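Side-chain contacts in cytochrome c, putative (PDB 1SP3), which binds eight c-type hemes and probably works as a respiratory oxidoreductase that reduces tetrathionate: residues Ser16-Thr19 / Thr20-Thr24; Asp32-Thr36 / Ser37-Trp41; Thr270-Lys273 / Lys274-Asn277; Lys303-Ser306 / Asn307-Thr310. All coordinates share one frame; numbering follows the deposited sequence.

Contact 1. Residues Ser16-Thr19 / Thr20-Thr24. With HEC (heme c), chain C.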
loop_
_atom_site.group_PDB
_atom_site.type_symbol
_atom_site.label_atom_id
_atom_site.label_comp_id
_atom_site.label_asym_id
_atom_site.label_seq_id
_atom_site.Cartn_x
_atom_site.Cartn_y
_atom_site.Cartn_z
ATOM N N SER A 16 -4.937 -17.099 -19.238
ATOM C CA SER A 16 -5.377 -16.380 -20.462
ATOM C C SER A 16 -6.362 -17.135 -21.260
ATOM O O SER A 16 -7.127 -16.490 -21.958
ATOM C CB SER A 16 -4.261 -16.060 -21.467
ATOM O OG SER A 16 -3.167 -15.632 -20.753
ATOM N N GLU A 17 -6.323 -18.469 -21.215
ATOM C CA GLU A 17 -7.400 -19.254 -21.856
ATOM C C GLU A 17 -8.769 -19.028 -21.228
ATOM O O GLU A 17 -9.821 -19.140 -21.898
ATOM C CB GLU A 17 -7.149 -20.712 -21.630
ATOM C CG GLU A 17 -6.327 -21.372 -22.680
ATOM C CD GLU A 17 -6.091 -22.810 -22.264
ATOM O OE1 GLU A 17 -6.988 -23.618 -22.486
ATOM O OE2 GLU A 17 -5.061 -23.103 -21.643
ATOM N N VAL A 18 -8.759 -18.863 -19.903
ATOM C CA VAL A 18 -9.971 -18.464 -19.246
ATOM C C VAL A 18 -10.337 -17.101 -19.747
ATOM O O VAL A 18 -11.474 -16.891 -20.123
ATOM C CB VAL A 18 -9.907 -18.504 -17.724
ATOM C CG1 VAL A 18 -11.234 -17.994 -17.110
ATOM C CG2 VAL A 18 -9.649 -19.960 -17.243
ATOM N N THR A 19 -9.365 -16.188 -19.792
ATOM C CA THR A 19 -9.697 -14.803 -20.069
ATOM C C THR A 19 -10.188 -14.707 -21.486
ATOM O O THR A 19 -11.079 -13.881 -21.786
ATOM C CB THR A 19 -8.486 -13.833 -19.899
ATOM O OG1 THR A 19 -8.202 -13.716 -18.529
ATOM C CG2 THR A 19 -8.886 -12.351 -20.263
ATOM N N THR A 20 -9.530 -15.449 -22.379
ATOM C CA THR A 20 -9.974 -15.398 -23.750
ATOM C C THR A 20 -11.432 -15.842 -23.968
ATOM O O THR A 20 -12.145 -15.251 -24.808
ATOM C CB THR A 20 -8.899 -15.816 -24.875
ATOM O OG1 THR A 20 -9.417 -16.781 -25.817
ATOM C CG2 THR A 20 -7.664 -16.323 -24.393
ATOM N N GLN A 21 -11.909 -16.738 -23.121
ATOM C CA GLN A 21 -13.362 -16.930 -23.048
ATOM C C GLN A 21 -14.166 -15.683 -22.586
ATOM O O GLN A 21 -15.088 -15.215 -23.340
ATOM C CB GLN A 21 -13.694 -18.138 -22.187
ATOM C CG GLN A 21 -13.355 -19.478 -22.973
ATOM C CD GLN A 21 -13.901 -19.440 -24.420
ATOM O OE1 GLN A 21 -15.111 -19.214 -24.629
ATOM N NE2 GLN A 21 -13.003 -19.620 -25.419
ATOM N N CYS A 22 -13.830 -15.142 -21.391
ATOM C CA CYS A 22 -14.528 -13.966 -20.831
ATOM C C CYS A 22 -14.686 -12.852 -21.873
ATOM O O CYS A 22 -15.725 -12.212 -22.012
ATOM C CB CYS A 22 -13.776 -13.402 -19.618
ATOM S SG CYS A 22 -13.330 -14.605 -18.363
ATOM N N LEU A 23 -13.644 -12.625 -22.625
ATOM C CA LEU A 23 -13.714 -11.638 -23.706
ATOM C C LEU A 23 -14.720 -11.967 -24.846
ATOM O O LEU A 23 -15.030 -11.122 -25.560
ATOM C CB LEU A 23 -12.339 -11.483 -24.356
ATOM C CG LEU A 23 -11.192 -11.152 -23.414
ATOM C CD1 LEU A 23 -9.859 -11.405 -24.145
ATOM C CD2 LEU A 23 -11.294 -9.717 -23.058
ATOM N N THR A 24 -15.204 -13.175 -25.046
ATOM C CA THR A 24 -16.239 -13.330 -26.113
ATOM C C THR A 24 -17.478 -12.447 -25.754
ATOM O O THR A 24 -18.221 -12.023 -26.639
ATOM C CB THR A 24 -16.637 -14.827 -26.342
ATOM O OG1 THR A 24 -16.917 -15.495 -25.088
ATOM C CG2 THR A 24 -15.419 -15.642 -26.927
HETATM FE FE HEC C . -20.006 -12.889 -17.537
HETATM C CHA HEC C . -22.325 -11.229 -15.806
HETATM C CHB HEC C . -17.583 -12.009 -15.281
HETATM C CHC HEC C . -17.774 -15.090 -18.986
HETATM C CHD HEC C . -22.086 -13.237 -20.211
HETATM N NA HEC C . -19.937 -11.775 -15.838
HETATM C C1A HEC C . -21.052 -11.240 -15.256
HETATM C C2A HEC C . -20.625 -10.612 -14.041
HETATM C C3A HEC C . -19.308 -10.834 -13.887
HETATM C C4A HEC C . -18.851 -11.565 -15.035
HETATM C CMA HEC C . -18.421 -10.412 -12.686
HETATM C CAA HEC C . -21.572 -9.872 -13.044
HETATM C CBA HEC C . -21.842 -11.000 -12.021
HETATM C CGA HEC C . -22.828 -10.578 -10.993
HETATM O O1A HEC C . -23.052 -11.401 -10.043
HETATM O O2A HEC C . -23.364 -9.440 -11.142
HETATM N NB HEC C . -18.032 -13.481 -17.210
HETATM C C1B HEC C . -17.229 -12.934 -16.220
HETATM C C2B HEC C . -15.925 -13.572 -16.338
HETATM C C3B HEC C . -15.994 -14.427 -17.361
HETATM C C4B HEC C . -17.320 -14.398 -17.906
HETATM C CMB HEC C . -14.708 -13.273 -15.426
HETATM C CAB HEC C . -14.910 -15.411 -17.793
HETATM C CBB HEC C . -14.618 -16.254 -16.780
HETATM N NC HEC C . -19.963 -13.962 -19.222
HETATM C C1C HEC C . -18.938 -14.777 -19.659
HETATM C C2C HEC C . -19.299 -15.304 -20.945
HETATM C C3C HEC C . -20.499 -14.785 -21.283
HETATM C C4C HEC C . -20.919 -13.917 -20.210
HETATM C CMC HEC C . -18.375 -16.265 -21.776
HETATM C CAC HEC C . -21.348 -15.012 -22.610
HETATM C CBC HEC C . -21.483 -16.227 -23.194
HETATM N ND HEC C . -21.917 -12.339 -17.935
HETATM C C1D HEC C . -22.575 -12.579 -19.116
HETATM C C2D HEC C . -23.904 -11.959 -19.054
HETATM C C3D HEC C . -23.955 -11.375 -17.694
HETATM C C4D HEC C . -22.692 -11.651 -17.070
HETATM C CMD HEC C . -25.038 -11.896 -20.120
HETATM C CAD HEC C . -25.131 -10.552 -17.142
HETATM C CBD HEC C . -24.904 -9.180 -17.752
HETATM C CGD HEC C . -26.094 -8.241 -17.500
HETATM O O1D HEC C . -27.153 -8.298 -18.221
HETATM O O2D HEC C . -26.010 -7.433 -16.529
HETATM O O HOH W 1 -10.001 -20.233 -24.174
#
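Thr19 and Leu23 meet one turn apart on helix 15-34, where the CXXCH heme-binding motif starts: Cys22 and Cys25 are bonded to heme c, and His26 is an axial ligand of its iron. Leu23 sits inside that motif, and its side chain runs back along the preceding turn. CB lies 3.7 Å from Thr19 O. CG comes closer to the same oxygen, at 3.2 Å, and CD1 carries on to Thr19 CG2 at 4.1 Å, the two side chains crossing obliquely. A chi1 of -54° puts Leu23 CG beside its own backbone N, the atom that donates to Thr19 O at 3.0 Å, so one carbonyl oxygen is both bonded and flanked by hydrocarbon. The hydroxyl of Thr19 is engaged elsewhere, with Val96 O. Placing an alanine here would probably leave Thr19 CG2 without this apolar neighbour and open a gap beside the Thr19 carbonyl.

One residue before Thr19, Val18 packs against Phe12 and helix 124-129, while its CG1 reaches Cys22 SG at 4.2 Å and HEC CBB at 3.8 Å. Further on, Gln21 O takes two donors, Thr24 N and Thr24 OG1, the hydroxyl bond lying in the carbonyl plane at 2.5 Å. Cys22 itself carries the thioether: its SG is joined to HEC CAB at 1.9 Å.

Contact 2. Residues Asp32-Thr36 / Ser37-Trp41. With HEC (heme c), chain F.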
loop_
_atom_site.group_PDB
_atom_site.type_symbol
_atom_site.label_atom_id
_atom_site.label_comp_id
_atom_site.label_asym_id
_atom_site.label_seq_id
_atom_site.Cartn_x
_atom_site.Cartn_y
_atom_site.Cartn_z
ATOM N N ASP A 32 -12.117 -1.381 -20.308
ATOM C CA ASP A 32 -12.286 -0.441 -19.206
ATOM C C ASP A 32 -11.253 -0.655 -18.081
ATOM O O ASP A 32 -10.727 0.281 -17.539
ATOM C CB ASP A 32 -13.706 -0.555 -18.600
ATOM C CG ASP A 32 -14.805 -0.030 -19.544
ATOM O OD1 ASP A 32 -14.498 0.880 -20.391
ATOM O OD2 ASP A 32 -15.988 -0.495 -19.464
ATOM N N MET A 33 -11.035 -1.888 -17.713
ATOM C CA MET A 33 -10.201 -2.193 -16.583
ATOM C C MET A 33 -8.767 -1.795 -16.950
ATOM O O MET A 33 -7.953 -1.278 -16.114
ATOM C CB MET A 33 -10.329 -3.682 -16.291
ATOM C CG MET A 33 -10.141 -4.095 -14.784
ATOM S SD MET A 33 -8.337 -4.128 -14.416
ATOM C CE MET A 33 -7.947 -4.951 -16.011
ATOM N N MET A 34 -8.448 -2.012 -18.211
ATOM C CA MET A 34 -7.060 -1.814 -18.632
ATOM C C MET A 34 -6.692 -0.325 -18.666
ATOM O O MET A 34 -5.498 0.021 -18.732
ATOM C CB MET A 34 -6.808 -2.464 -20.000
ATOM C CG MET A 34 -6.838 -3.954 -19.915
ATOM S SD MET A 34 -6.997 -4.563 -21.560
ATOM C CE MET A 34 -5.282 -4.958 -22.190
ATOM N N LYS A 35 -7.697 0.545 -18.572
ATOM C CA LYS A 35 -7.386 1.939 -18.466
ATOM C C LYS A 35 -6.974 2.279 -17.032
ATOM O O LYS A 35 -6.601 3.427 -16.820
ATOM C CB LYS A 35 -8.548 2.843 -18.849
ATOM C CG LYS A 35 -9.065 2.722 -20.309
ATOM C CD LYS A 35 -10.263 3.702 -20.479
ATOM C CE LYS A 35 -11.061 3.476 -21.772
ATOM N NZ LYS A 35 -12.477 3.994 -21.572
ATOM N N THR A 36 -7.062 1.355 -16.065
ATOM C CA THR A 36 -6.888 1.814 -14.695
ATOM C C THR A 36 -5.630 1.441 -14.076
ATOM O O THR A 36 -4.932 0.570 -14.617
ATOM C CB THR A 36 -7.961 1.329 -13.753
ATOM O OG1 THR A 36 -7.736 -0.053 -13.498
ATOM C CG2 THR A 36 -9.410 1.527 -14.329
ATOM N N SER A 37 -5.332 2.027 -12.894
ATOM C CA SER A 37 -4.066 1.660 -12.228
ATOM C C SER A 37 -3.987 0.156 -11.840
ATOM O O SER A 37 -2.879 -0.397 -11.676
ATOM C CB SER A 37 -3.760 2.552 -11.042
ATOM O OG SER A 37 -4.577 2.205 -10.027
ATOM N N HIS A 38 -5.125 -0.513 -11.685
ATOM C CA HIS A 38 -5.040 -1.964 -11.334
ATOM C C HIS A 38 -4.359 -2.757 -12.423
ATOM O O HIS A 38 -3.865 -3.797 -12.184
ATOM C CB HIS A 38 -6.408 -2.550 -11.023
ATOM C CG HIS A 38 -6.736 -2.443 -9.567
ATOM N ND1 HIS A 38 -7.632 -1.520 -9.075
ATOM C CD2 HIS A 38 -6.178 -3.043 -8.484
ATOM C CE1 HIS A 38 -7.657 -1.607 -7.752
ATOM N NE2 HIS A 38 -6.780 -2.518 -7.367
ATOM N N TRP A 39 -4.431 -2.262 -13.651
ATOM C CA TRP A 39 -3.776 -2.893 -14.774
ATOM C C TRP A 39 -2.423 -2.230 -15.047
ATOM O O TRP A 39 -1.479 -2.933 -15.229
ATOM C CB TRP A 39 -4.635 -2.694 -16.017
ATOM C CG TRP A 39 -4.035 -3.256 -17.244
ATOM C CD1 TRP A 39 -3.684 -2.565 -18.394
ATOM C CD2 TRP A 39 -3.749 -4.654 -17.514
ATOM N NE1 TRP A 39 -3.163 -3.435 -19.309
ATOM C CE2 TRP A 39 -3.223 -4.723 -18.812
ATOM C CE3 TRP A 39 -3.896 -5.875 -16.764
ATOM C CZ2 TRP A 39 -2.795 -5.926 -19.380
ATOM C CZ3 TRP A 39 -3.480 -7.067 -17.350
ATOM C CH2 TRP A 39 -2.949 -7.080 -18.660
ATOM N N THR A 40 -2.349 -0.913 -15.185
ATOM C CA THR A 40 -1.097 -0.312 -15.576
ATOM C C THR A 40 -0.075 -0.194 -14.442
ATOM O O THR A 40 1.105 0.009 -14.746
ATOM C CB THR A 40 -1.320 1.064 -16.097
ATOM O OG1 THR A 40 -1.929 1.841 -15.043
ATOM C CG2 THR A 40 -2.365 1.059 -17.302
ATOM N N TRP A 41 -0.525 -0.174 -13.169
ATOM C CA TRP A 41 0.384 0.117 -12.046
ATOM C C TRP A 41 0.989 1.509 -12.190
ATOM O O TRP A 41 2.115 1.815 -11.705
ATOM C CB TRP A 41 1.488 -0.964 -11.899
ATOM C CG TRP A 41 0.955 -2.231 -11.095
ATOM C CD1 TRP A 41 -0.372 -2.532 -10.770
ATOM C CD2 TRP A 41 1.734 -3.323 -10.622
ATOM N NE1 TRP A 41 -0.426 -3.713 -10.065
ATOM C CE2 TRP A 41 0.841 -4.223 -9.955
ATOM C CE3 TRP A 41 3.129 -3.637 -10.662
ATOM C CZ2 TRP A 41 1.271 -5.395 -9.364
ATOM C CZ3 TRP A 41 3.539 -4.818 -10.059
ATOM C CH2 TRP A 41 2.616 -5.686 -9.406
HETATM FE FE HEC F . -6.383 -2.865 -5.436
HETATM C CHA HEC F . -4.514 -0.047 -5.602
HETATM C CHB HEC F . -8.951 -1.019 -4.146
HETATM C CHC HEC F . -8.442 -5.537 -5.807
HETATM C CHD HEC F . -3.651 -4.692 -6.371
HETATM N NA HEC F . -6.677 -0.920 -4.959
HETATM C C1A HEC F . -5.765 0.067 -5.051
HETATM C C2A HEC F . -6.338 1.321 -4.652
HETATM C C3A HEC F . -7.591 1.070 -4.276
HETATM C C4A HEC F . -7.819 -0.338 -4.441
HETATM C CMA HEC F . -8.574 2.109 -3.661
HETATM C CAA HEC F . -5.532 2.701 -4.599
HETATM C CBA HEC F . -5.766 3.601 -5.814
HETATM C CGA HEC F . -4.651 3.399 -6.818
HETATM O O1A HEC F . -4.859 3.699 -8.035
HETATM O O2A HEC F . -3.515 3.028 -6.390
HETATM N NB HEC F . -8.339 -3.200 -5.028
HETATM C C1B HEC F . -9.220 -2.320 -4.511
HETATM C C2B HEC F . -10.475 -2.993 -4.270
HETATM C C3B HEC F . -10.343 -4.250 -4.685
HETATM C C4B HEC F . -8.995 -4.388 -5.210
HETATM C CMB HEC F . -11.642 -2.209 -3.613
HETATM C CAB HEC F . -11.425 -5.370 -4.832
HETATM C CBB HEC F . -12.534 -5.010 -5.588
HETATM N NC HEC F . -6.128 -4.729 -5.972
HETATM C C1C HEC F . -7.116 -5.722 -6.075
HETATM C C2C HEC F . -6.466 -6.958 -6.381
HETATM C C3C HEC F . -5.171 -6.699 -6.568
HETATM C C4C HEC F . -4.895 -5.309 -6.313
HETATM C CMC HEC F . -7.139 -8.353 -6.480
HETATM C CAC HEC F . -4.155 -7.774 -6.943
HETATM C CBC HEC F . -4.304 -8.467 -8.150
HETATM N ND HEC F . -4.383 -2.466 -5.824
HETATM C C1D HEC F . -3.408 -3.362 -6.236
HETATM C C2D HEC F . -2.187 -2.688 -6.559
HETATM C C3D HEC F . -2.497 -1.246 -6.387
HETATM C C4D HEC F . -3.875 -1.197 -5.924
HETATM C CMD HEC F . -0.799 -3.203 -7.035
HETATM C CAD HEC F . -1.546 -0.037 -6.625
HETATM C CBD HEC F . -1.887 0.337 -8.053
HETATM C CGD HEC F . -0.977 1.470 -8.509
HETATM O O1D HEC F . -1.290 2.626 -8.130
HETATM O O2D HEC F . 0.055 1.275 -9.229
HETATM O O HOH W 2 -9.535 0.130 -10.836
#
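The N-cap of the short helix 37-40 is Thr36, whose OG1 accepts from His38 N at 3.2 Å, a bent bond of 135° at the hydrogen. With chi1 at 74°, the hydroxyl sits between the backbone N and the carbonyl carbon, close to that amide. It also donates to Met33 O at 2.9 Å, on a lone pair in the carbonyl plane, and takes a third bond from a water. That water in turn accepts from His38 ND1 at 3.1 Å.

This chain of bonds leads into a heme site: His38 NE2 coordinates the iron of heme c at 2.0 Å, with His143 as the other axial ligand, so the capping threonine, through its water, forms a second shell that probably fixes the rotation of the imidazole. Next to it, Ser37 OG donates to propionate oxygen O1A of the same heme at 2.5 Å. Thr36 O serves the helix as well, taking Thr40 N almost straight and Trp39 N from above the carbonyl plane.

Trp39 packs back on helix 15-34. Met34 runs alongside it, with CG over one face, 3.7 Å from the centroid of the five-membered ring, and SD above the same ring at 4.8 Å, a Met-aromatic contact. Met33 crosses at about a right angle, its CE touching Trp39 CB. With an alanine in place of Trp39, the Met34 side chain would probably be freer to turn and Phe90 O would lose its indole N-H donor. Phe88 and His78 also meet the Trp39 rings.

Contact 3. Residues Thr270-Lys273 / Lys274-Asn277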
loop_
_atom_site.group_PDB
_atom_site.type_symbol
_atom_site.label_atom_id
_atom_site.label_comp_id
_atom_site.label_asym_id
_atom_site.label_seq_id
_atom_site.Cartn_x
_atom_site.Cartn_y
_atom_site.Cartn_z
ATOM N N THR A 270 13.049 -11.747 13.594
ATOM C CA THR A 270 13.688 -10.455 13.761
ATOM C C THR A 270 14.961 -10.354 12.906
ATOM O O THR A 270 15.512 -9.284 12.789
ATOM C CB THR A 270 14.044 -10.173 15.219
ATOM O OG1 THR A 270 14.666 -11.348 15.737
ATOM C CG2 THR A 270 12.772 -10.010 16.057
ATOM N N TYR A 271 15.490 -11.494 12.479
ATOM C CA TYR A 271 16.641 -11.546 11.582
ATOM C C TYR A 271 16.410 -12.609 10.491
ATOM O O TYR A 271 15.960 -13.695 10.800
ATOM C CB TYR A 271 17.981 -11.864 12.286
ATOM C CG TYR A 271 19.088 -11.822 11.233
ATOM C CD1 TYR A 271 19.499 -10.620 10.713
ATOM C CD2 TYR A 271 19.626 -12.987 10.676
ATOM C CE1 TYR A 271 20.444 -10.551 9.734
ATOM C CE2 TYR A 271 20.623 -12.909 9.700
ATOM C CZ TYR A 271 21.019 -11.665 9.245
ATOM O OH TYR A 271 21.958 -11.506 8.238
ATOM N N GLN A 272 16.695 -12.279 9.234
ATOM C CA GLN A 272 16.798 -13.309 8.218
ATOM C C GLN A 272 17.945 -12.960 7.334
ATOM O O GLN A 272 18.139 -11.769 6.986
ATOM C CB GLN A 272 15.531 -13.369 7.363
ATOM C CG GLN A 272 14.363 -13.971 8.118
ATOM C CD GLN A 272 13.148 -14.097 7.211
ATOM O OE1 GLN A 272 12.840 -15.192 6.794
ATOM N NE2 GLN A 272 12.481 -12.967 6.886
ATOM N N LYS A 273 18.697 -13.998 6.945
ATOM C CA LYS A 273 19.908 -13.811 6.179
ATOM C C LYS A 273 19.548 -13.088 4.903
ATOM O O LYS A 273 20.252 -12.174 4.484
ATOM C CB LYS A 273 20.548 -15.150 5.828
ATOM C CG LYS A 273 21.837 -15.041 4.991
ATOM C CD LYS A 273 22.379 -16.427 4.697
ATOM C CE LYS A 273 23.143 -16.382 3.394
ATOM N NZ LYS A 273 24.157 -17.467 3.390
ATOM N N LYS A 274 18.445 -13.500 4.296
ATOM C CA LYS A 274 18.046 -12.953 2.978
ATOM C C LYS A 274 17.565 -11.493 3.024
ATOM O O LYS A 274 17.549 -10.818 2.003
ATOM C CB LYS A 274 16.875 -13.776 2.409
ATOM C CG LYS A 274 17.161 -15.111 1.743
ATOM C CD LYS A 274 15.783 -15.560 1.108
ATOM C CE LYS A 274 15.686 -17.049 0.766
ATOM N NZ LYS A 274 16.697 -17.451 -0.258
ATOM N N LYS A 275 17.137 -11.015 4.183
ATOM C CA LYS A 275 16.539 -9.686 4.243
ATOM C C LYS A 275 17.070 -8.684 5.270
ATOM O O LYS A 275 16.849 -7.548 5.099
ATOM C CB LYS A 275 15.020 -9.839 4.469
ATOM C CG LYS A 275 14.273 -10.511 3.255
ATOM C CD LYS A 275 12.798 -10.862 3.600
ATOM C CE LYS A 275 12.189 -11.919 2.598
ATOM N NZ LYS A 275 10.692 -12.143 2.735
ATOM N N GLY A 276 17.677 -9.097 6.367
ATOM C CA GLY A 276 18.234 -8.143 7.347
ATOM C C GLY A 276 17.443 -8.209 8.651
ATOM O O GLY A 276 16.913 -9.233 8.955
ATOM N N ASN A 277 17.401 -7.140 9.448
ATOM C CA ASN A 277 16.675 -7.153 10.717
ATOM C C ASN A 277 15.338 -6.504 10.614
ATOM O O ASN A 277 15.214 -5.503 9.879
ATOM C CB ASN A 277 17.437 -6.405 11.803
ATOM C CG ASN A 277 18.522 -7.281 12.425
ATOM O OD1 ASN A 277 18.259 -8.012 13.341
ATOM N ND2 ASN A 277 19.700 -7.308 11.811
#
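Gln272 O is gripped by two backbone amides, Gly276 N at 2.8 Å and Lys275 N at 3.1 Å. The first comes in nearly along the C=O axis; the second approaches from well above the carbonyl plane, 63° out of it. Two residues facing one make this a classic beta bulge, set in the tight hairpin of strands 271-272 and 276-281. Gln272 N closes the hydrogen-bonded pair by donating to Gly276 O at 3.1 Å. At the backbone angles of Gly276 a side chain would run into the carbonyl oxygen of Lys275.

Next to the Gln272-Gly276 pair, Tyr271 and Asn277 form a non-hydrogen-bonded pair on one face of the sheet. Tyr271 CG stands opposite its backbone N, chi1 -178°, which carries CD1 to within 3.4 Å of Gly276 O. Asn277 CB lies 3.6 Å from Thr270 O, and its CG sits at the edge of the tyrosine ring. The ring's hydroxyl is held by Thr254 O and Asp257 N. Off the other face, the Gln272 and Lys275 side chains run together, NE2 to CD 3.9 Å.

The bonds across this turn are main-chain ones, while two lysine ammonium groups reach outward, Lys273 NZ in a salt bridge with Asp258 and Lys274 NZ in a hydrogen bond to Trp357 O, which probably helps to tie the turn to its surroundings.

Contact 4. Residues Lys303-Ser306 / Asn307-Thr310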
loop_
_atom_site.group_PDB
_atom_site.type_symbol
_atom_site.label_atom_id
_atom_site.label_comp_id
_atom_site.label_asym_id
_atom_site.label_seq_id
_atom_site.Cartn_x
_atom_site.Cartn_y
_atom_site.Cartn_z
ATOM N N LYS A 303 18.843 12.550 -6.106
ATOM C CA LYS A 303 19.947 12.499 -5.163
ATOM C C LYS A 303 19.463 12.390 -3.705
ATOM O O LYS A 303 18.368 12.839 -3.349
ATOM C CB LYS A 303 20.861 13.739 -5.324
ATOM C CG LYS A 303 21.676 13.650 -6.656
ATOM C CD LYS A 303 23.173 13.393 -6.462
ATOM C CE LYS A 303 23.840 14.561 -5.671
ATOM N NZ LYS A 303 25.334 14.370 -5.349
ATOM N N MET A 304 20.285 11.831 -2.834
ATOM C CA MET A 304 19.865 11.791 -1.451
ATOM C C MET A 304 21.121 12.036 -0.627
ATOM O O MET A 304 22.232 12.070 -1.193
ATOM C CB MET A 304 19.142 10.472 -1.120
ATOM C CG MET A 304 19.637 9.230 -1.787
ATOM S SD MET A 304 21.346 8.724 -1.251
ATOM C CE MET A 304 21.215 7.970 0.314
ATOM N N ASP A 305 20.942 12.112 0.680
ATOM C CA ASP A 305 22.034 12.332 1.608
ATOM C C ASP A 305 22.020 11.256 2.699
ATOM O O ASP A 305 21.077 11.166 3.527
ATOM C CB ASP A 305 21.903 13.712 2.238
ATOM C CG ASP A 305 22.885 13.927 3.390
ATOM O OD1 ASP A 305 23.868 13.164 3.599
ATOM O OD2 ASP A 305 22.707 14.862 4.171
ATOM N N SER A 306 23.059 10.417 2.692
ATOM C CA SER A 306 23.128 9.338 3.657
ATOM C C SER A 306 23.454 9.722 5.074
ATOM O O SER A 306 23.408 8.843 5.908
ATOM C CB SER A 306 24.123 8.259 3.264
ATOM O OG SER A 306 25.377 8.798 2.956
ATOM N N ASN A 307 23.825 10.959 5.390
ATOM C CA ASN A 307 23.999 11.241 6.821
ATOM C C ASN A 307 22.630 11.555 7.519
ATOM O O ASN A 307 22.543 11.705 8.720
ATOM C CB ASN A 307 25.128 12.265 7.089
ATOM C CG ASN A 307 25.480 12.387 8.638
ATOM O OD1 ASN A 307 25.037 13.356 9.292
ATOM N ND2 ASN A 307 26.238 11.382 9.220
ATOM N N VAL A 308 21.562 11.582 6.728
ATOM C CA VAL A 308 20.231 11.984 7.194
ATOM C C VAL A 308 19.194 10.876 6.827
ATOM O O VAL A 308 19.482 10.003 5.979
ATOM C CB VAL A 308 20.021 13.427 6.612
ATOM C CG1 VAL A 308 18.769 13.694 5.835
ATOM C CG2 VAL A 308 20.324 14.494 7.684
ATOM N N VAL A 309 18.051 10.850 7.489
ATOM C CA VAL A 309 16.983 9.890 7.151
ATOM C C VAL A 309 16.329 10.407 5.898
ATOM O O VAL A 309 15.921 11.551 5.856
ATOM C CB VAL A 309 15.945 9.728 8.277
ATOM C CG1 VAL A 309 14.779 8.830 7.770
ATOM C CG2 VAL A 309 16.624 9.106 9.503
ATOM N N THR A 310 16.247 9.578 4.853
ATOM C CA THR A 310 15.493 10.000 3.669
ATOM C C THR A 310 13.997 9.610 3.734
ATOM O O THR A 310 13.643 8.397 3.928
ATOM C CB THR A 310 16.128 9.420 2.389
ATOM O OG1 THR A 310 17.507 9.828 2.278
ATOM C CG2 THR A 310 15.481 10.082 1.154
HETATM O O HOH W 3 18.207 12.336 1.758
HETATM O O HOH W 4 21.558 7.287 6.713
#
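Asp305 and Asn307 meet through a short side-chain-to-backbone hydrogen bond: Asn307 N donates to Asp305 OD1 at 2.8 Å, nearly straight at 165°. Chi1 of 171° sets CG opposite the backbone N and beside the carbonyl carbon, and this brings OD1 to the end of the Asn307 N-H, so that the amide meets the carboxylate from above its plane, 55° out of it. A second, longer bond runs from Val308 N to Asp305 O at 3.3 Å, with the donor above the carbonyl plane.

Together these define a type I beta turn from Asp305 to Val308 with an Asx turn laid over it, in the loop that links strands 295-297 and 310-315 of the mixed sheet. Asp305 thus ties down both amides that follow Ser306, one by its carboxylate and one by its carbonyl. Ser306 OG is bonded outward to Tyr338 OH, which fastens the turn to strand 325-339.

Two waters add bridges. One accepts from Asp305 N at 2.9 Å and pairs with Thr310 OG1 at 2.7 Å, linking the start of the turn to the first residue of strand 310-315. Another donates to Ser306 O at 2.5 Å and, weakly, to Val308 O.

The remaining touches are van der Waals contacts. Val308 CB lies 3.9 Å from Asp305 OD2, the two side chains crossing at about a right angle. Met304 CB stands 3.8 Å from Thr310 OG1, and the same methionine packs on Ala390, Phe345 and Tyr298.

Along the chain the four contacts follow in numerical order, falling into two pairs. Contacts 1 and 2 both use helix 15-34, one near its start and one at its far end, with centres about 17 Å apart, and each holds a different heme: contact 1 by a covalent bond, contact 2 by an iron ligand. Contacts 3 and 4 lie about 23 Å apart between centres in the part that holds the mixed sheet, where they form a hairpin and a connecting loop. Contacts 1 and 4, about 48 Å apart, sit on opposite sides of the chain's centre. The first pair therefore belongs to heme binding, the second to turns of the sheet.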